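Side-chain contacts in shikimate 5-dehydrogenase AroE (5-dehydroshikimate reductase) (Mycobacterium tuberculosis, PDB 4P4G), which probably catalyses the NADP-dependent interconversion of 3-dehydroshikimate and shikimate, the fourth of seven steps on the route to chorismate: residues Gly108-Leu113 and Ala137-Thr142; Asp84-Ala89 and Thr128-Val133; Glu58-Ser63 and Glu249-Leu254; Gln22-Ala27 and Phe245-Gln250; Ala172-Gly177 and Ala198-Thr203. All coordinates share one frame; numbering follows the deposited sequence.

Interaction 1: residues Gly108-Leu113 and Ala137-Thr142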
# COMPACT_ATOMS: atom_id res chain seq x y z
N GLY A 108 0.07 -2.82 6.01
CA GLY A 108 1.27 -2.12 5.61
C GLY A 108 1.36 -0.77 6.29
O GLY A 108 2.41 -0.42 6.85
N VAL A 109 0.27 -0.03 6.26
CA VAL A 109 0.24 1.30 6.85
C VAL A 109 0.31 1.22 8.37
O VAL A 109 1.16 1.86 9.00
CB VAL A 109 -1.00 2.09 6.38
CG1 VAL A 109 -1.11 3.42 7.10
CG2 VAL A 109 -0.92 2.31 4.86
N ALA A 110 -0.57 0.42 8.96
CA ALA A 110 -0.62 0.30 10.42
C ALA A 110 0.67 -0.23 11.00
O ALA A 110 1.15 0.26 12.03
CB ALA A 110 -1.79 -0.57 10.85
N GLY A 111 1.25 -1.24 10.35
CA GLY A 111 2.48 -1.85 10.83
C GLY A 111 3.70 -0.97 10.68
O GLY A 111 4.57 -0.96 11.55
N ALA A 112 3.79 -0.25 9.56
CA ALA A 112 4.93 0.63 9.31
C ALA A 112 4.93 1.81 10.28
O ALA A 112 6.00 2.23 10.76
CB ALA A 112 4.91 1.13 7.89
N LEU A 113 3.75 2.37 10.55
CA LEU A 113 3.65 3.50 11.47
C LEU A 113 3.78 3.11 12.93
O LEU A 113 4.40 3.85 13.73
CB LEU A 113 2.33 4.26 11.24
CG LEU A 113 2.27 5.08 9.96
CD1 LEU A 113 0.87 5.63 9.72
CD2 LEU A 113 3.27 6.21 10.06
N ALA A 137 -7.27 4.94 10.46
CA ALA A 137 -8.43 4.76 11.34
C ALA A 137 -8.21 3.63 12.35
O ALA A 137 -8.58 3.75 13.53
CB ALA A 137 -9.71 4.53 10.53
N GLU A 138 -7.62 2.52 11.90
CA GLU A 138 -7.33 1.39 12.78
C GLU A 138 -6.38 1.79 13.90
O GLU A 138 -6.51 1.34 15.04
CB GLU A 138 -6.74 0.23 11.98
CG GLU A 138 -6.34 -0.98 12.82
CD GLU A 138 -7.47 -1.96 13.03
OE1 GLU A 138 -8.50 -1.85 12.33
OE2 GLU A 138 -7.33 -2.86 13.90
N LEU A 139 -5.42 2.65 13.58
CA LEU A 139 -4.44 3.13 14.57
C LEU A 139 -5.07 4.08 15.59
O LEU A 139 -4.54 4.26 16.68
CB LEU A 139 -3.27 3.83 13.88
CG LEU A 139 -2.32 2.93 13.09
CD1 LEU A 139 -1.30 3.75 12.32
CD2 LEU A 139 -1.64 1.95 14.04
N GLY A 140 -6.19 4.70 15.21
CA GLY A 140 -6.91 5.56 16.12
C GLY A 140 -6.80 7.06 15.89
O GLY A 140 -7.06 7.83 16.82
N VAL A 141 -6.46 7.50 14.68
CA VAL A 141 -6.35 8.95 14.42
C VAL A 141 -7.70 9.66 14.60
O VAL A 141 -8.76 9.06 14.42
CB VAL A 141 -5.73 9.28 13.02
CG1 VAL A 141 -4.36 8.60 12.86
CG2 VAL A 141 -6.68 8.90 11.90
N THR A 142 -7.67 10.94 14.99
CA THR A 142 -8.92 11.65 15.28
C THR A 142 -9.55 12.23 14.01
O THR A 142 -10.78 12.36 13.90
CB THR A 142 -8.73 12.78 16.31
OG1 THR A 142 -7.74 13.70 15.85
CG2 THR A 142 -8.31 12.22 17.67
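Helix 105-113, which leads from the mixed sheet into the Rossmann-type domain, meets helix 129-139 of that domain where Leu-139 pushes its isobutyl group against Ala-110 and Leu-113, one turn apart on the facing helix. The case illustrates how one branched side chain can serve two partners by dividing its methyl groups between them. CD2 goes to the alanine: it lies 4.1 Å from Ala-110 CB and 3.8 Å from Ala-110 O, a van der Waals contact of a methyl with a backbone carbonyl oxygen. CD1 goes the other way, to 3.8 Å from Leu-113 CB and 3.9 Å from Leu-113 CD1, the two leucine side chains crossing nearly at right angles. Between them the branch point sits close in, with Leu-139 CG 4.1 Å from Ala-110 CA. Because Ala-110 ends at CB, its CA can come within 6.3 Å of Leu-139 CA, the nearest CA pair here. Both leucines carry CG anti to the carbonyl carbon (chi1 -71° for Leu-139), which in Leu-139 turns the fork toward the other helix. In the fold, both helices pack beside the parallel sheet, and Leu-113 extends the apolar layer onto it, touching Val-187, Val-189, Val-209 and Leu-211 as well as Leu-136. Directly after Leu-139, Gly-140, with phi 106°, completes a Schellman motif and turns the chain out of the helix toward strand 143-148. Beyond it Val-141 packs on Leu-136 and Ala-116, the latter touched by Leu-139 too, while the backbone of Thr-142 hydrogen-bonds to Gly-118.

Interaction 2: residues Asp84-Ala89 and Thr128-Val133; sequences DLVGSA and TAPAAV
Val-86 packs tightly on Pro-130 and on the backbone N of Ala-131; the contacts farther out are looser. Branch CG1 of Val-86 does the touching. It lies 3.6 Å from Pro-130 CB and 3.7 Å from Pro-130 CG, and reaches equally far past the ring, 3.6 Å to Ala-131 N. With CG1 anti to the backbone nitrogen (chi1 172°), the methyl extends over the first turn of the opposing helix, and the valine and proline side chains cross at roughly a right angle. The backbone joins in as well: Val-86 O is 3.3 Å from Pro-130 CB, a close carbon-oxygen approach in a buried setting. Contacts thin out from here. On the looser side, Ala-131 CB is 4.4 Å from Val-86 CG1, and Ser-88 OG merely grazes the proline at 4.0 Å from Pro-130 CG, since its polar partner is Gly-127 O, just ahead of the helix. Gly-87, with positive phi, ends helix 81-86 and swings the chain from the valine to the serine. The contact thus joins the substrate-binding domain to the start of helix 129-139, whose Ala-129 fits the closing position of a GxGxxA sequence after strand 119-123, consistent with the glycine-rich strand-turn-helix of a Rossmann-type nucleotide-binding domain.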
# COMPACT_ATOMS: atom_id res chain seq x y z
N ASP A 84 -13.61 -5.23 0.80
CA ASP A 84 -14.91 -4.62 0.53
C ASP A 84 -15.03 -3.23 1.15
O ASP A 84 -15.72 -2.37 0.62
CB ASP A 84 -16.05 -5.51 1.02
CG ASP A 84 -16.56 -6.43 -0.06
OD1 ASP A 84 -16.25 -6.18 -1.24
OD2 ASP A 84 -17.27 -7.40 0.28
N LEU A 85 -14.34 -3.03 2.28
CA LEU A 85 -14.37 -1.75 2.97
C LEU A 85 -13.50 -0.71 2.27
O LEU A 85 -13.94 0.43 2.04
CB LEU A 85 -13.91 -1.93 4.42
CG LEU A 85 -13.86 -0.69 5.31
CD1 LEU A 85 -15.27 -0.24 5.70
CD2 LEU A 85 -12.99 -0.96 6.55
N VAL A 86 -12.27 -1.10 1.94
CA VAL A 86 -11.30 -0.23 1.28
C VAL A 86 -11.72 0.12 -0.13
O VAL A 86 -11.62 1.28 -0.55
CB VAL A 86 -9.90 -0.89 1.25
CG1 VAL A 86 -8.95 -0.08 0.40
CG2 VAL A 86 -9.36 -1.00 2.66
N GLY A 87 -12.19 -0.86 -0.89
CA GLY A 87 -12.57 -0.60 -2.26
C GLY A 87 -11.47 -0.83 -3.27
O GLY A 87 -11.61 -0.46 -4.44
N SER A 88 -10.38 -1.44 -2.83
CA SER A 88 -9.33 -1.87 -3.74
C SER A 88 -8.66 -3.08 -3.12
O SER A 88 -8.86 -3.38 -1.93
CB SER A 88 -8.32 -0.74 -3.98
OG SER A 88 -7.57 -0.48 -2.81
N ALA A 89 -7.89 -3.80 -3.93
CA ALA A 89 -7.28 -5.04 -3.47
C ALA A 89 -5.86 -5.12 -3.98
O ALA A 89 -5.61 -4.91 -5.16
CB ALA A 89 -8.07 -6.22 -3.99
N THR A 128 -3.93 2.87 -3.30
CA THR A 128 -3.34 2.72 -1.98
C THR A 128 -3.94 3.74 -1.00
O THR A 128 -3.94 3.53 0.21
CB THR A 128 -1.81 2.86 -2.04
OG1 THR A 128 -1.28 1.93 -2.99
CG2 THR A 128 -1.19 2.60 -0.67
N ALA A 129 -4.48 4.83 -1.53
CA ALA A 129 -5.06 5.87 -0.67
C ALA A 129 -6.17 5.41 0.29
O ALA A 129 -6.17 5.81 1.45
CB ALA A 129 -5.53 7.07 -1.50
N PRO A 130 -7.13 4.59 -0.18
CA PRO A 130 -8.14 4.18 0.80
C PRO A 130 -7.59 3.24 1.87
O PRO A 130 -8.09 3.25 2.99
CB PRO A 130 -9.20 3.48 -0.05
CG PRO A 130 -8.51 3.11 -1.32
CD PRO A 130 -7.45 4.13 -1.54
N ALA A 131 -6.57 2.44 1.53
CA ALA A 131 -5.90 1.63 2.54
C ALA A 131 -5.21 2.49 3.58
O ALA A 131 -5.18 2.15 4.76
CB ALA A 131 -4.90 0.68 1.89
N ALA A 132 -4.64 3.62 3.16
CA ALA A 132 -4.05 4.55 4.11
C ALA A 132 -5.12 5.12 5.04
O ALA A 132 -4.87 5.28 6.24
CB ALA A 132 -3.32 5.66 3.40
N VAL A 133 -6.30 5.43 4.51
CA VAL A 133 -7.39 5.95 5.33
C VAL A 133 -7.81 4.94 6.40
O VAL A 133 -7.88 5.27 7.59
CB VAL A 133 -8.59 6.38 4.46
CG1 VAL A 133 -9.82 6.67 5.33
CG2 VAL A 133 -8.21 7.60 3.62

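Interaction 3: residues Glu58-Ser63 and Glu249-Leu254; sequences EWVGVS and EQFTGL
The ring of Phe-251 lies against strand 59-64 with a different part turned to each residue it meets. One face receives Gly-61: its CA stands 4.1 Å from the ring centroid, 29° off the normal, a CH-pi contact made with the bare backbone of a residue that has no side chain to hold the ring off. The far end of the ring approaches the next peptide obliquely, Phe-251 CZ lying 3.5 Å from Val-62 C, while the side chain of Val-62 starts away from the helix. At the ring edge, near its plane, Ser-63 OG is 3.8 Å from Phe-251 CE2. That hydroxyl is hydrogen-bonded to Tyr-38 and Gln-247, and Ser-63 itself lines the shikimate pocket. Val-60 attends to the root of the phenylalanine instead, its CG2 4.1 Å from Phe-251 CB and 3.8 Å from Phe-251 O. A chi1 of -66° directs the ring of Phe-251 along the strand from Gly-61 to Ser-63. Around it, the last turn of helix 236-252 rests on the mixed sheet: Phe-251 also touches Ala-8 of strand 7-12 and Thr-91 of strand 91-95, and packs on Tyr-28 of helix 20-30.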
# COMPACT_ATOMS: atom_id res chain seq x y z
N GLU A 58 -1.44 -24.36 -10.61
CA GLU A 58 -0.38 -24.26 -9.60
C GLU A 58 -0.17 -22.84 -9.07
O GLU A 58 0.62 -22.64 -8.15
CB GLU A 58 0.93 -24.88 -10.10
CG GLU A 58 0.78 -26.29 -10.73
CD GLU A 58 -0.07 -27.26 -9.91
OE1 GLU A 58 -0.08 -27.18 -8.66
OE2 GLU A 58 -0.73 -28.13 -10.53
N TRP A 59 -0.88 -21.86 -9.62
CA TRP A 59 -0.86 -20.50 -9.05
C TRP A 59 -1.72 -20.43 -7.79
O TRP A 59 -2.91 -20.73 -7.84
CB TRP A 59 -1.34 -19.47 -10.08
CG TRP A 59 -0.33 -19.22 -11.13
CD1 TRP A 59 -0.11 -19.97 -12.24
CD2 TRP A 59 0.63 -18.16 -11.17
NE1 TRP A 59 0.92 -19.45 -12.98
CE2 TRP A 59 1.39 -18.33 -12.34
CE3 TRP A 59 0.91 -17.08 -10.33
CZ2 TRP A 59 2.42 -17.46 -12.70
CZ3 TRP A 59 1.93 -16.21 -10.69
CH2 TRP A 59 2.67 -16.41 -11.86
N VAL A 60 -1.12 -20.02 -6.68
CA VAL A 60 -1.86 -19.91 -5.42
C VAL A 60 -2.34 -18.49 -5.14
O VAL A 60 -3.23 -18.30 -4.31
CB VAL A 60 -1.01 -20.36 -4.21
CG1 VAL A 60 -0.73 -21.86 -4.26
CG2 VAL A 60 0.28 -19.56 -4.14
N GLY A 61 -1.73 -17.52 -5.79
CA GLY A 61 -2.09 -16.12 -5.58
C GLY A 61 -1.13 -15.17 -6.28
O GLY A 61 -0.07 -15.57 -6.75
N VAL A 62 -1.53 -13.90 -6.38
CA VAL A 62 -0.64 -12.85 -6.86
C VAL A 62 -0.84 -11.60 -6.03
O VAL A 62 -1.94 -11.33 -5.52
CB VAL A 62 -0.89 -12.51 -8.35
CG1 VAL A 62 -0.43 -13.62 -9.24
CG2 VAL A 62 -2.37 -12.19 -8.59
N SER A 63 0.25 -10.86 -5.87
CA SER A 63 0.20 -9.54 -5.29
C SER A 63 -0.10 -8.59 -6.43
O SER A 63 0.26 -8.85 -7.58
CB SER A 63 1.55 -9.19 -4.66
OG SER A 63 1.99 -10.22 -3.79
N GLU A 249 0.80 -15.34 4.38
CA GLU A 249 -0.16 -16.17 5.10
C GLU A 249 -1.27 -16.69 4.19
O GLU A 249 -1.65 -17.85 4.27
CB GLU A 249 -0.73 -15.43 6.32
CG GLU A 249 0.37 -15.12 7.34
CD GLU A 249 -0.12 -14.43 8.59
OE1 GLU A 249 -1.23 -13.86 8.57
OE2 GLU A 249 0.62 -14.47 9.61
N GLN A 250 -1.78 -15.83 3.31
CA GLN A 250 -2.87 -16.24 2.44
C GLN A 250 -2.40 -17.13 1.30
O GLN A 250 -3.14 -18.01 0.86
CB GLN A 250 -3.63 -15.02 1.92
CG GLN A 250 -4.51 -14.38 3.00
CD GLN A 250 -5.08 -13.06 2.57
OE1 GLN A 250 -6.17 -13.00 2.01
NE2 GLN A 250 -4.33 -11.99 2.82
N PHE A 251 -1.18 -16.91 0.81
CA PHE A 251 -0.63 -17.75 -0.26
C PHE A 251 -0.23 -19.14 0.27
O PHE A 251 -0.37 -20.14 -0.44
CB PHE A 251 0.58 -17.07 -0.93
CG PHE A 251 0.24 -15.80 -1.68
CD1 PHE A 251 -1.08 -15.42 -1.88
CD2 PHE A 251 1.25 -14.99 -2.19
CE1 PHE A 251 -1.40 -14.25 -2.57
CE2 PHE A 251 0.94 -13.80 -2.88
CZ PHE A 251 -0.39 -13.45 -3.07
N THR A 252 0.24 -19.21 1.51
CA THR A 252 0.81 -20.46 2.03
C THR A 252 -0.08 -21.23 3.01
O THR A 252 0.08 -22.45 3.15
CB THR A 252 2.17 -20.23 2.74
OG1 THR A 252 1.96 -19.47 3.94
CG2 THR A 252 3.14 -19.50 1.82
N GLY A 253 -0.99 -20.54 3.69
CA GLY A 253 -1.77 -21.15 4.75
C GLY A 253 -1.00 -21.31 6.06
O GLY A 253 -1.47 -21.98 6.97
N LEU A 254 0.18 -20.69 6.13
CA LEU A 254 1.07 -20.82 7.29
C LEU A 254 1.34 -19.44 7.88
O LEU A 254 1.14 -18.44 7.20
CB LEU A 254 2.41 -21.44 6.85
CG LEU A 254 2.37 -22.92 6.45
CD1 LEU A 254 3.52 -23.27 5.53
CD2 LEU A 254 2.40 -23.80 7.69

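Interaction 4: residues Gln22-Ala27 and Phe245-Gln250. With SKM ((3R,4S,5R)-3,4,5-trihydroxycyclohex-1-ene-1-carboxylic acid), chain C.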
# COMPACT_ATOMS: atom_id res chain seq x y z
N GLN A 22 11.83 -10.80 -3.50
CA GLN A 22 12.86 -11.02 -2.49
C GLN A 22 12.24 -11.42 -1.15
O GLN A 22 12.72 -12.36 -0.49
CB GLN A 22 13.74 -9.77 -2.32
CG GLN A 22 14.73 -9.53 -3.46
CD GLN A 22 14.19 -8.62 -4.55
OE1 GLN A 22 13.01 -8.65 -4.89
NE2 GLN A 22 15.08 -7.79 -5.11
N LEU A 23 11.16 -10.74 -0.76
CA LEU A 23 10.52 -11.00 0.53
C LEU A 23 9.78 -12.33 0.53
O LEU A 23 9.86 -13.10 1.47
CB LEU A 23 9.56 -9.88 0.91
CG LEU A 23 10.18 -8.52 1.19
CD1 LEU A 23 9.11 -7.58 1.74
CD2 LEU A 23 11.34 -8.66 2.17
N HIS A 24 9.02 -12.58 -0.53
CA HIS A 24 8.24 -13.81 -0.59
C HIS A 24 9.14 -15.04 -0.73
O HIS A 24 8.89 -16.06 -0.09
CB HIS A 24 7.25 -13.76 -1.75
CG HIS A 24 6.02 -12.98 -1.46
ND1 HIS A 24 4.80 -13.58 -1.20
CD2 HIS A 24 5.80 -11.65 -1.38
CE1 HIS A 24 3.89 -12.65 -0.98
NE2 HIS A 24 4.47 -11.47 -1.10
N LEU A 25 10.17 -14.96 -1.56
CA LEU A 25 11.05 -16.10 -1.75
C LEU A 25 11.79 -16.43 -0.46
O LEU A 25 11.95 -17.60 -0.12
CB LEU A 25 12.02 -15.89 -2.93
CG LEU A 25 11.30 -15.92 -4.27
CD1 LEU A 25 12.20 -15.43 -5.38
CD2 LEU A 25 10.76 -17.32 -4.58
N ALA A 26 12.21 -15.40 0.27
CA ALA A 26 12.79 -15.59 1.59
C ALA A 26 11.82 -16.31 2.53
O ALA A 26 12.22 -17.23 3.25
CB ALA A 26 13.20 -14.24 2.18
N ALA A 27 10.56 -15.89 2.52
CA ALA A 27 9.53 -16.52 3.34
C ALA A 27 9.31 -17.97 2.94
O ALA A 27 9.22 -18.84 3.80
CB ALA A 27 8.22 -15.75 3.24
N PHE A 245 3.49 -9.69 5.07
CA PHE A 245 3.20 -10.73 6.06
C PHE A 245 1.86 -11.43 5.78
O PHE A 245 1.79 -12.65 5.72
CB PHE A 245 3.16 -10.15 7.48
CG PHE A 245 4.48 -9.61 7.96
CD1 PHE A 245 5.68 -10.21 7.61
CD2 PHE A 245 4.50 -8.50 8.79
CE1 PHE A 245 6.89 -9.70 8.07
CE2 PHE A 245 5.70 -7.99 9.25
CZ PHE A 245 6.89 -8.58 8.90
N ALA A 246 0.81 -10.64 5.61
CA ALA A 246 -0.52 -11.22 5.44
C ALA A 246 -0.65 -11.87 4.07
O ALA A 246 -1.46 -12.78 3.89
CB ALA A 246 -1.58 -10.15 5.64
N GLN A 247 0.11 -11.38 3.10
CA GLN A 247 0.08 -11.99 1.78
C GLN A 247 0.69 -13.39 1.82
O GLN A 247 0.14 -14.34 1.26
CB GLN A 247 0.81 -11.11 0.77
CG GLN A 247 0.01 -9.92 0.30
CD GLN A 247 0.66 -9.26 -0.89
OE1 GLN A 247 1.85 -9.48 -1.17
NE2 GLN A 247 -0.12 -8.47 -1.61
N VAL A 248 1.83 -13.52 2.50
CA VAL A 248 2.45 -14.84 2.65
C VAL A 248 1.50 -15.81 3.36
O VAL A 248 1.36 -16.96 2.94
CB VAL A 248 3.80 -14.74 3.39
CG1 VAL A 248 4.32 -16.11 3.75
CG2 VAL A 248 4.82 -14.01 2.50
N GLU A 249 0.80 -15.34 4.38
CA GLU A 249 -0.16 -16.17 5.10
C GLU A 249 -1.27 -16.69 4.19
O GLU A 249 -1.65 -17.85 4.27
CB GLU A 249 -0.73 -15.43 6.32
CG GLU A 249 0.37 -15.12 7.34
CD GLU A 249 -0.12 -14.43 8.59
OE1 GLU A 249 -1.23 -13.86 8.57
OE2 GLU A 249 0.62 -14.47 9.61
N GLN A 250 -1.78 -15.83 3.31
CA GLN A 250 -2.87 -16.24 2.44
C GLN A 250 -2.40 -17.13 1.30
O GLN A 250 -3.14 -18.01 0.86
CB GLN A 250 -3.63 -15.02 1.92
CG GLN A 250 -4.51 -14.38 3.00
CD GLN A 250 -5.08 -13.06 2.57
OE1 GLN A 250 -6.17 -13.00 2.01
NE2 GLN A 250 -4.33 -11.99 2.82
O12 SKM C . 0.50 -3.58 -2.02
C8 SKM C . 1.85 -3.83 -2.41
C6 SKM C . 2.44 -2.54 -2.92
O7 SKM C . 1.56 -1.92 -3.84
C5 SKM C . 3.68 -2.83 -3.59
C4 SKM C . 4.12 -4.02 -3.99
C1 SKM C . 5.46 -4.12 -4.70
O2 SKM C . 5.91 -5.23 -5.00
O3 SKM C . 6.11 -3.10 -4.98
C10 SKM C . 3.33 -5.34 -3.75
C9 SKM C . 1.86 -4.95 -3.41
O11 SKM C . 1.29 -6.08 -2.86
O HOH W 1 4.12 -8.47 -1.45
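His-24 and Gln-247 are joined twice, once directly and once through a water that touches the same two atoms. His-24 NE2 donates to Gln-247 OE1 over 3.3 Å with an N-H...O angle of 143°, a long and bent bond, although OE1 lies at the ring edge and the donor in the carbonyl plane. The water is also in the ring plane, 3.0 Å from His-24 NE2; its modelled 2.5 Å to Gln-247 OE1 is so short that the exact value is doubtful. Since Ser-63 OG also bonds to OE1, several donors gather round one oxygen, which fixes the flip of the amide. The nitrogen end is thereby turned to the substrate, Gln-247 NE2 donating to shikimate O11 at 3.0 Å, with Thr-91 as a further partner. The glutamine gets there because chi1 of -78° sets CG beside the backbone N and the chain runs extended beyond. Apolar packing completes the contact. Val-248 CG2 sits over a face of the imidazole, 4.0 Å from its centroid, a CH-pi contact, and Ala-27 CB is 3.9 Å from Val-248 CG2. The ring is steadied further by Tyr-28, bonded to ND1, and by stacking with Tyr-38. Axes of the two helical segments come within 10.5 Å and cross at -49°. His-24 is thus a second-shell residue behind Gln-247 in the shikimate site, where Ser-18, Ser-20, Lys-69, Asn-90, Asp-105 and Tyr-215 also hydrogen-bond to the ligand.

Interaction 5: residues Ala172-Gly177 and Ala198-Thr203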
# COMPACT_ATOMS: atom_id res chain seq x y z
N ALA A 172 -7.52 20.80 -1.45
CA ALA A 172 -6.85 20.86 -2.75
C ALA A 172 -5.36 21.13 -2.57
O ALA A 172 -4.95 21.81 -1.62
CB ALA A 172 -7.49 21.92 -3.63
N PHE A 173 -4.54 20.61 -3.48
CA PHE A 173 -3.10 20.85 -3.45
C PHE A 173 -2.74 22.32 -3.61
O PHE A 173 -1.81 22.81 -2.97
CB PHE A 173 -2.41 20.08 -4.58
CG PHE A 173 -1.91 18.72 -4.18
CD1 PHE A 173 -0.84 18.59 -3.30
CD2 PHE A 173 -2.48 17.58 -4.72
CE1 PHE A 173 -0.37 17.34 -2.94
CE2 PHE A 173 -2.01 16.32 -4.36
CZ PHE A 173 -0.96 16.21 -3.47
N ASP A 174 -3.45 23.01 -4.49
CA ASP A 174 -2.97 24.28 -5.04
C ASP A 174 -3.72 25.54 -4.64
O ASP A 174 -3.32 26.64 -5.01
CB ASP A 174 -2.96 24.20 -6.57
CG ASP A 174 -2.07 23.10 -7.10
OD1 ASP A 174 -0.94 22.96 -6.60
OD2 ASP A 174 -2.51 22.37 -8.02
N SER A 175 -4.82 25.40 -3.90
CA SER A 175 -5.69 26.56 -3.68
C SER A 175 -5.37 27.38 -2.43
O SER A 175 -5.95 28.44 -2.23
CB SER A 175 -7.17 26.17 -3.74
OG SER A 175 -7.47 25.18 -2.78
N GLY A 176 -4.44 26.90 -1.61
CA GLY A 176 -3.94 27.71 -0.51
C GLY A 176 -4.19 27.16 0.88
O GLY A 176 -3.89 27.82 1.88
N GLY A 177 -4.72 25.95 0.95
CA GLY A 177 -5.03 25.37 2.24
C GLY A 177 -4.03 24.33 2.72
O GLY A 177 -4.11 23.86 3.86
N ALA A 198 7.25 16.16 -5.09
CA ALA A 198 8.43 17.05 -5.10
C ALA A 198 8.09 18.54 -5.06
O ALA A 198 8.74 19.31 -4.35
CB ALA A 198 9.32 16.75 -6.30
N GLY A 199 7.08 18.94 -5.83
CA GLY A 199 6.73 20.35 -5.96
C GLY A 199 6.04 20.92 -4.74
O GLY A 199 5.84 22.14 -4.64
N TYR A 200 5.68 20.06 -3.80
CA TYR A 200 5.02 20.49 -2.57
C TYR A 200 5.89 20.19 -1.36
O TYR A 200 5.46 20.38 -0.23
CB TYR A 200 3.67 19.80 -2.41
CG TYR A 200 2.74 20.07 -3.56
CD1 TYR A 200 2.05 21.27 -3.65
CD2 TYR A 200 2.59 19.15 -4.59
CE1 TYR A 200 1.21 21.54 -4.72
CE2 TYR A 200 1.76 19.40 -5.67
CZ TYR A 200 1.06 20.60 -5.72
OH TYR A 200 0.23 20.87 -6.80
N ALA A 201 7.10 19.69 -1.60
CA ALA A 201 7.92 19.18 -0.50
C ALA A 201 8.26 20.25 0.53
O ALA A 201 8.33 19.95 1.72
CB ALA A 201 9.18 18.51 -1.03
N GLY A 202 8.43 21.49 0.08
CA GLY A 202 8.75 22.58 0.99
C GLY A 202 7.62 22.85 1.97
O GLY A 202 7.84 23.15 3.14
N THR A 203 6.39 22.74 1.47
CA THR A 203 5.20 22.94 2.30
C THR A 203 4.96 21.74 3.22
O THR A 203 4.61 21.91 4.40
CB THR A 203 3.97 23.17 1.42
OG1 THR A 203 4.17 24.37 0.65
CG2 THR A 203 2.72 23.34 2.27
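The nearest CA atoms across the contact, those of Phe-173 and Tyr-200, are 8.2 Å apart, so the loop 172-177 and the approach to helix 201-204 meet through long side chains. The two rings bridge the gap as an offset stack, with centroids 4.5 Å apart and planes inclined at 28°. Overlap is partial: Phe-173 CD1 stands over the centre of the tyrosine ring, 3.6 Å from Tyr-200 CE2, with CG and CE1 beside it still in contact with that ring and the far side of the phenyl group offset. The phenol end of the tyrosine runs on past the root of its partner, Tyr-200 OH being 3.5 Å from Phe-173 CB. These residues belong to the Rossmann-type domain, in the connections that follow strands 167-172 and 187-190 at the carboxyl ends of the parallel sheet, the edge where proteins of this fold bind their dinucleotide. Phe-173 also packs on Arg-149 and Ile-192, from connections of the same kind, and a sulfate ion, probably from the crystallisation liquor, lies about 4 Å from its side chain. Next along the loop, Asp-174 takes the phenol's polar end. Its chi1 of -60° swings the carboxylate round to the tyrosine edge, where OD1 lies in the ring plane and accepts a hydrogen bond from Tyr-200 OH. The modelled 2.4 Å between Asp-174 OD1 and Tyr-200 OH is very short and best taken with reserve. The carboxylate itself is turned only 28° from the ring plane. Tyr-200 also touches Leu-178 of helix 178-184.

In the fold
The five contacts trace the two-domain build of the enzyme. Interactions 3 and 4, with centres about 8 Å apart, share helix 236-252, which returns late in the chain to the mixed sheet of the substrate-binding domain; they touch through Ser-63 and Gln-247 at the shikimate site. Interactions 1 and 2 share helix 129-139 of the nucleotide-binding domain, lie about 13 Å apart between centres and touch where Val-109 packs on Ala-132; interaction 2 ties that helix back to the substrate domain. Interaction 5 follows them along the chain, in the connections after strands 167-172 and 187-190 of the parallel sheet, about 40 Å from interaction 3 between centres. Interactions 3 and 4 enclose all the others in sequence.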